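Local coordinates for glycosyl hydrolases family 2, sugar binding domain protein (Bacteroides uniformis str. 3978 T3 ii, PDB 6D1P) that acts as a gut bacterial beta-glucuronidase of glycoside hydrolase family 2, probably hydrolysing O-glycosyl bonds, at residues A211-K216 with P273-P278; G304-R309 with P459-A464. One frame throughout, in Å; residues are numbered along the deposited sequence.

Interaction 1 (A211-K216 with P273-P278)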
loop_
_atom_site.group_PDB
_atom_site.type_symbol
_atom_site.label_atom_id
_atom_site.label_comp_id
_atom_site.label_asym_id
_atom_site.label_seq_id
_atom_site.Cartn_x
_atom_site.Cartn_y
_atom_site.Cartn_z
ATOM N N ALA A 211 -48.148 -5.742 6.120
ATOM C CA ALA A 211 -49.352 -4.987 5.853
ATOM C C ALA A 211 -49.821 -5.323 4.446
ATOM O O ALA A 211 -49.035 -5.260 3.494
ATOM C CB ALA A 211 -49.097 -3.486 5.995
ATOM N N THR A 212 -51.098 -5.680 4.322
ATOM C CA THR A 212 -51.705 -6.066 3.057
ATOM C C THR A 212 -52.952 -5.218 2.822
ATOM O O THR A 212 -53.703 -4.922 3.760
ATOM C CB THR A 212 -52.046 -7.570 3.059
ATOM O OG1 THR A 212 -52.952 -7.849 4.130
ATOM C CG2 THR A 212 -50.799 -8.391 3.306
ATOM N N THR A 213 -53.155 -4.806 1.572
ATOM C CA THR A 213 -54.312 -4.000 1.226
ATOM C C THR A 213 -54.723 -4.321 -0.204
ATOM O O THR A 213 -53.908 -4.738 -1.031
ATOM C CB THR A 213 -54.030 -2.497 1.383
ATOM O OG1 THR A 213 -55.256 -1.757 1.273
ATOM C CG2 THR A 213 -53.082 -2.021 0.301
ATOM N N ASP A 214 -56.001 -4.121 -0.488
ATOM C CA ASP A 214 -56.474 -4.357 -1.837
ATOM C C ASP A 214 -56.099 -3.182 -2.735
ATOM O O ASP A 214 -55.733 -2.098 -2.274
ATOM C CB ASP A 214 -57.981 -4.548 -1.842
ATOM C CG ASP A 214 -58.689 -3.322 -1.356
ATOM O OD1 ASP A 214 -58.838 -3.177 -0.122
ATOM O OD2 ASP A 214 -59.016 -2.467 -2.208
ATOM N N GLU A 215 -56.242 -3.391 -4.039
ATOM C CA GLU A 215 -55.794 -2.417 -5.023
ATOM C C GLU A 215 -56.609 -1.123 -5.036
ATOM O O GLU A 215 -56.335 -0.252 -5.874
ATOM C CB GLU A 215 -55.828 -3.042 -6.412
ATOM C CG GLU A 215 -57.232 -3.297 -6.920
ATOM C CD GLU A 215 -57.261 -3.538 -8.404
ATOM O OE1 GLU A 215 -56.619 -4.498 -8.878
ATOM O OE2 GLU A 215 -57.918 -2.751 -9.105
ATOM N N LYS A 216 -57.618 -0.969 -4.177
ATOM C CA LYS A 216 -58.328 0.297 -4.076
ATOM C C LYS A 216 -58.408 0.765 -2.635
ATOM O O LYS A 216 -59.071 1.770 -2.350
ATOM C CB LYS A 216 -59.720 0.194 -4.709
ATOM C CG LYS A 216 -59.704 0.570 -6.193
ATOM C CD LYS A 216 -60.961 0.147 -6.924
ATOM C CE LYS A 216 -61.102 -1.363 -6.913
ATOM N NZ LYS A 216 -62.344 -1.819 -7.616
ATOM N N PRO A 273 -57.171 2.091 5.038
ATOM C CA PRO A 273 -55.892 2.612 5.555
ATOM C C PRO A 273 -55.286 3.705 4.684
ATOM O O PRO A 273 -55.490 3.759 3.471
ATOM C CB PRO A 273 -54.983 1.370 5.581
ATOM C CG PRO A 273 -55.670 0.351 4.688
ATOM C CD PRO A 273 -57.135 0.629 4.858
ATOM N N GLN A 274 -54.540 4.598 5.327
ATOM C CA GLN A 274 -53.709 5.532 4.579
ATOM C C GLN A 274 -52.703 4.754 3.744
ATOM O O GLN A 274 -51.996 3.888 4.258
ATOM C CB GLN A 274 -52.977 6.476 5.529
ATOM C CG GLN A 274 -53.836 7.551 6.147
ATOM C CD GLN A 274 -53.057 8.833 6.382
ATOM O OE1 GLN A 274 -52.798 9.215 7.529
ATOM N NE2 GLN A 274 -52.676 9.507 5.290
ATOM N N LEU A 275 -52.636 5.063 2.459
ATOM C CA LEU A 275 -51.799 4.305 1.543
ATOM C C LEU A 275 -50.405 4.917 1.427
ATOM O O LEU A 275 -50.265 6.138 1.267
ATOM C CB LEU A 275 -52.461 4.237 0.172
ATOM C CG LEU A 275 -53.815 3.524 0.164
ATOM C CD1 LEU A 275 -54.363 3.482 -1.251
ATOM C CD2 LEU A 275 -53.695 2.126 0.735
ATOM N N TRP A 276 -49.374 4.067 1.498
ATOM C CA TRP A 276 -48.018 4.501 1.176
ATOM C C TRP A 276 -47.808 4.501 -0.334
ATOM O O TRP A 276 -48.143 3.533 -1.020
ATOM C CB TRP A 276 -46.982 3.595 1.842
ATOM C CG TRP A 276 -45.544 4.079 1.702
ATOM C CD1 TRP A 276 -44.827 4.775 2.630
ATOM C CD2 TRP A 276 -44.665 3.894 0.574
ATOM N NE1 TRP A 276 -43.560 5.039 2.156
ATOM C CE2 TRP A 276 -43.432 4.508 0.901
ATOM C CE3 TRP A 276 -44.795 3.260 -0.670
ATOM C CZ2 TRP A 276 -42.342 4.510 0.031
ATOM C CZ3 TRP A 276 -43.714 3.265 -1.535
ATOM C CH2 TRP A 276 -42.496 3.884 -1.179
ATOM N N SER A 277 -47.245 5.581 -0.843
ATOM C CA SER A 277 -46.811 5.667 -2.230
ATOM C C SER A 277 -45.649 6.645 -2.286
ATOM O O SER A 277 -45.360 7.333 -1.301
ATOM C CB SER A 277 -47.946 6.124 -3.151
ATOM O OG SER A 277 -48.168 7.520 -3.011
ATOM N N PRO A 278 -44.941 6.714 -3.418
ATOM C CA PRO A 278 -43.913 7.764 -3.552
ATOM C C PRO A 278 -44.475 9.159 -3.395
ATOM O O PRO A 278 -43.886 9.989 -2.686
ATOM C CB PRO A 278 -43.356 7.530 -4.964
ATOM C CG PRO A 278 -43.490 6.042 -5.145
ATOM C CD PRO A 278 -44.781 5.654 -4.430
#
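Thr213, in the last part of the outer strand 203-213, meets Pro273 and Leu275 of a loop in the second domain of a family 2 glycosidase, an immunoglobulin-like beta domain. That loop follows strand 263-271, the other outermost strand of the same three-stranded sheet. The touching is done by the two branches of Thr213. Its OG1 lies 4.0 Å from Pro273 CG, and the two side chains run past each other in opposite directions. Its CG2 comes 4.2 Å from CD2 of Leu275, a methyl-to-methyl approach. A chi1 of -169° sets OG1 opposite the backbone N, which leaves CG2 between that N and the carbonyl carbon. The hydroxyl has its polar partner elsewhere: it hydrogen-bonds to the carbonyl of Gln219, at the start of the neighbouring strand. Beyond Thr213 the chain turns. Asp214 OD2 accepts from Lys216 N at 2.8 Å in an Asx turn, although the position of this oxygen is less sure. The other carboxylate oxygen, OD1, takes the N-H of Gln219. Pro273 is also touched by Phe305. Across the contact there is only van der Waals touching: a methyl against a leucine methyl and a hydroxyl oxygen near a proline carbon. The polar bonds of Thr213 and Asp214 instead hold the hairpin turn to its own next strand.

Interaction 2 (G304-R309 with P459-A464)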
loop_
_atom_site.group_PDB
_atom_site.type_symbol
_atom_site.label_atom_id
_atom_site.label_comp_id
_atom_site.label_asym_id
_atom_site.label_seq_id
_atom_site.Cartn_x
_atom_site.Cartn_y
_atom_site.Cartn_z
ATOM N N GLY A 304 -46.001 0.163 5.876
ATOM C CA GLY A 304 -46.865 0.879 4.954
ATOM C C GLY A 304 -47.866 -0.035 4.285
ATOM O O GLY A 304 -47.600 -1.218 4.039
ATOM N N PHE A 305 -49.033 0.524 3.988
ATOM C CA PHE A 305 -50.069 -0.163 3.234
ATOM C C PHE A 305 -49.931 0.233 1.772
ATOM O O PHE A 305 -50.063 1.406 1.425
ATOM C CB PHE A 305 -51.463 0.180 3.782
ATOM C CG PHE A 305 -51.736 -0.396 5.159
ATOM C CD1 PHE A 305 -51.475 0.344 6.301
ATOM C CD2 PHE A 305 -52.234 -1.680 5.304
ATOM C CE1 PHE A 305 -51.708 -0.187 7.554
ATOM C CE2 PHE A 305 -52.478 -2.211 6.559
ATOM C CZ PHE A 305 -52.214 -1.460 7.682
ATOM N N ARG A 306 -49.659 -0.738 0.915
ATOM C CA ARG A 306 -49.597 -0.448 -0.507
ATOM C C ARG A 306 -49.878 -1.729 -1.272
ATOM O O ARG A 306 -49.695 -2.833 -0.761
ATOM C CB ARG A 306 -48.244 0.141 -0.907
ATOM C CG ARG A 306 -47.061 -0.593 -0.286
ATOM C CD ARG A 306 -46.038 -0.914 -1.325
ATOM N NE ARG A 306 -44.978 -1.782 -0.821
ATOM C CZ ARG A 306 -45.119 -3.081 -0.568
ATOM N NH1 ARG A 306 -46.295 -3.675 -0.730
ATOM N NH2 ARG A 306 -44.086 -3.794 -0.146
ATOM N N HIS A 307 -50.338 -1.562 -2.502
ATOM C CA HIS A 307 -50.658 -2.687 -3.358
ATOM C C HIS A 307 -50.021 -2.425 -4.705
ATOM O O HIS A 307 -50.121 -1.312 -5.237
ATOM C CB HIS A 307 -52.180 -2.881 -3.512
ATOM C CG HIS A 307 -52.554 -3.928 -4.514
ATOM N ND1 HIS A 307 -52.433 -3.735 -5.875
ATOM C CD2 HIS A 307 -53.038 -5.183 -4.353
ATOM C CE1 HIS A 307 -52.827 -4.827 -6.508
ATOM N NE2 HIS A 307 -53.193 -5.722 -5.607
ATOM N N PHE A 308 -49.374 -3.446 -5.255
ATOM C CA PHE A 308 -48.673 -3.250 -6.507
ATOM C C PHE A 308 -48.737 -4.535 -7.305
ATOM O O PHE A 308 -48.961 -5.616 -6.762
ATOM C CB PHE A 308 -47.217 -2.795 -6.286
ATOM C CG PHE A 308 -46.336 -3.841 -5.668
ATOM C CD1 PHE A 308 -45.559 -4.675 -6.466
ATOM C CD2 PHE A 308 -46.267 -3.983 -4.288
ATOM C CE1 PHE A 308 -44.717 -5.642 -5.897
ATOM C CE2 PHE A 308 -45.445 -4.946 -3.710
ATOM C CZ PHE A 308 -44.661 -5.774 -4.520
ATOM N N ARG A 309 -48.514 -4.391 -8.606
ATOM C CA ARG A 309 -48.763 -5.458 -9.560
ATOM C C ARG A 309 -47.961 -5.158 -10.814
ATOM O O ARG A 309 -48.003 -4.034 -11.327
ATOM C CB ARG A 309 -50.282 -5.555 -9.862
ATOM C CG ARG A 309 -50.668 -6.302 -11.134
ATOM C CD ARG A 309 -52.202 -6.545 -11.218
ATOM N NE ARG A 309 -52.971 -5.383 -11.677
ATOM C CZ ARG A 309 -53.201 -5.112 -12.958
ATOM N NH1 ARG A 309 -52.720 -5.918 -13.896
ATOM N NH2 ARG A 309 -53.902 -4.038 -13.304
ATOM N N PRO A 459 -43.259 -14.161 0.107
ATOM C CA PRO A 459 -44.184 -14.265 -1.027
ATOM C C PRO A 459 -44.756 -12.933 -1.476
ATOM O O PRO A 459 -45.297 -12.869 -2.586
ATOM C CB PRO A 459 -45.290 -15.186 -0.497
ATOM C CG PRO A 459 -44.697 -15.882 0.652
ATOM C CD PRO A 459 -43.716 -14.930 1.269
ATOM N N THR A 460 -44.643 -11.865 -0.668
ATOM C CA THR A 460 -45.333 -10.612 -0.985
ATOM C C THR A 460 -44.593 -9.753 -1.999
ATOM O O THR A 460 -45.101 -8.684 -2.356
ATOM C CB THR A 460 -45.586 -9.759 0.276
ATOM O OG1 THR A 460 -44.385 -9.059 0.652
ATOM C CG2 THR A 460 -46.068 -10.617 1.452
ATOM N N ARG A 461 -43.416 -10.167 -2.473
ATOM C CA ARG A 461 -42.644 -9.326 -3.381
ATOM C C ARG A 461 -42.181 -10.132 -4.581
ATOM O O ARG A 461 -42.191 -11.364 -4.568
ATOM C CB ARG A 461 -41.461 -8.689 -2.662
ATOM C CG ARG A 461 -41.889 -7.702 -1.575
ATOM C CD ARG A 461 -40.691 -6.936 -1.065
ATOM N NE ARG A 461 -41.002 -5.937 -0.053
ATOM C CZ ARG A 461 -41.287 -6.223 1.212
ATOM N NH1 ARG A 461 -41.350 -7.480 1.620
ATOM N NH2 ARG A 461 -41.534 -5.240 2.066
ATOM N N SER A 462 -41.792 -9.424 -5.634
ATOM C CA SER A 462 -41.333 -10.075 -6.855
ATOM C C SER A 462 -39.806 -10.137 -6.919
ATOM O O SER A 462 -39.104 -9.245 -6.428
ATOM C CB SER A 462 -41.876 -9.362 -8.097
ATOM O OG SER A 462 -43.268 -9.576 -8.200
ATOM N N THR A 463 -39.305 -11.214 -7.529
ATOM C CA THR A 463 -37.895 -11.358 -7.839
ATOM C C THR A 463 -37.598 -10.757 -9.204
ATOM O O THR A 463 -38.442 -10.760 -10.107
ATOM C CB THR A 463 -37.459 -12.825 -7.823
ATOM O OG1 THR A 463 -38.109 -13.528 -8.879
ATOM C CG2 THR A 463 -37.790 -13.476 -6.495
ATOM N N ALA A 464 -36.385 -10.218 -9.336
ATOM C CA ALA A 464 -35.883 -9.690 -10.596
ATOM C C ALA A 464 -34.430 -10.135 -10.783
ATOM O O ALA A 464 -33.757 -10.520 -9.823
ATOM C CB ALA A 464 -35.989 -8.155 -10.634
HETATM O O HOH W 1 -44.590 -6.524 -0.187
#
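Arg306 and Arg461 bring their guanidinium groups together, with Arg306 NH2 3.7 Å from Arg461 NH2. The two planes stand 90° apart, and Arg461 NH2 lies at the edge of the Arg306 group. The like charges are probably eased by the acceptors around them, chiefly on Arg461. Arg461 donates from NE to the carbonyl of Val420 and from NH2 to those of Arg415 and His417. Its NH1 forms a salt bridge with Asp458. Arg306 has the carbonyl of Pro418, bonded to NE, and a water that joins the two sides. The water accepts from Arg306 NH2 at 2.8 Å and donates to Thr460 OG1 at 2.7 Å. It also sits 3.5 Å above the Arg461 guanidinium plane, over its centre. Asp458 holds Thr460 through OD1 and Arg461 through OD2.

A bend at chi2 (131°) carries the Arg306 guanidinium across to Arg461. The Arg461 chain is extended from CG to NE, with CG anti to its carbonyl carbon, and the two side chains cross at about a right angle. Phe308 has CG between its backbone N and carbonyl carbon, with chi1 at 68°. This lays an edge of the ring over one face of the Arg306 guanidinium: Phe308 CE2 lies 3.3 Å above that plane, toward its rim. Phe308 CZ is 3.7 Å from Thr460 O, approached obliquely, and 4.2 Å from Arg461 CA, which lies at the ring edge. Ile421 of strand 420-432 also touches Phe308.

The arrangement is a domain junction. It sets the chain entering the TIM barrel domain against the turn between helix 440-457 and barrel strand 462-466. This is the N-terminal end of that strand, whereas TIM barrel active sites lie at the C-terminal ends.

Overall arrangement
After the N-terminal sugar-binding domain the chain runs along strand 203-213, then through 219-229, 240-246 and 252-259 to 263-271. Interaction 1 closes this loop of about 60 residues inside the immunoglobulin-like domain. Interaction 2 opens only after that, at 304-309, and closes about 150 residues later at 459-464, well into the TIM barrel. The two are therefore in series, neither nested nor crossed. The centres of interactions 1 and 2 lie about 11 Å apart. Segment 304-309 lies between: Trp276 N probably hydrogen-bonds to Phe305 O at 2.7 Å, and Thr213 O packs on His307 CD2. Together they tie the end of the beta domain, through the linking chain, to the barrel.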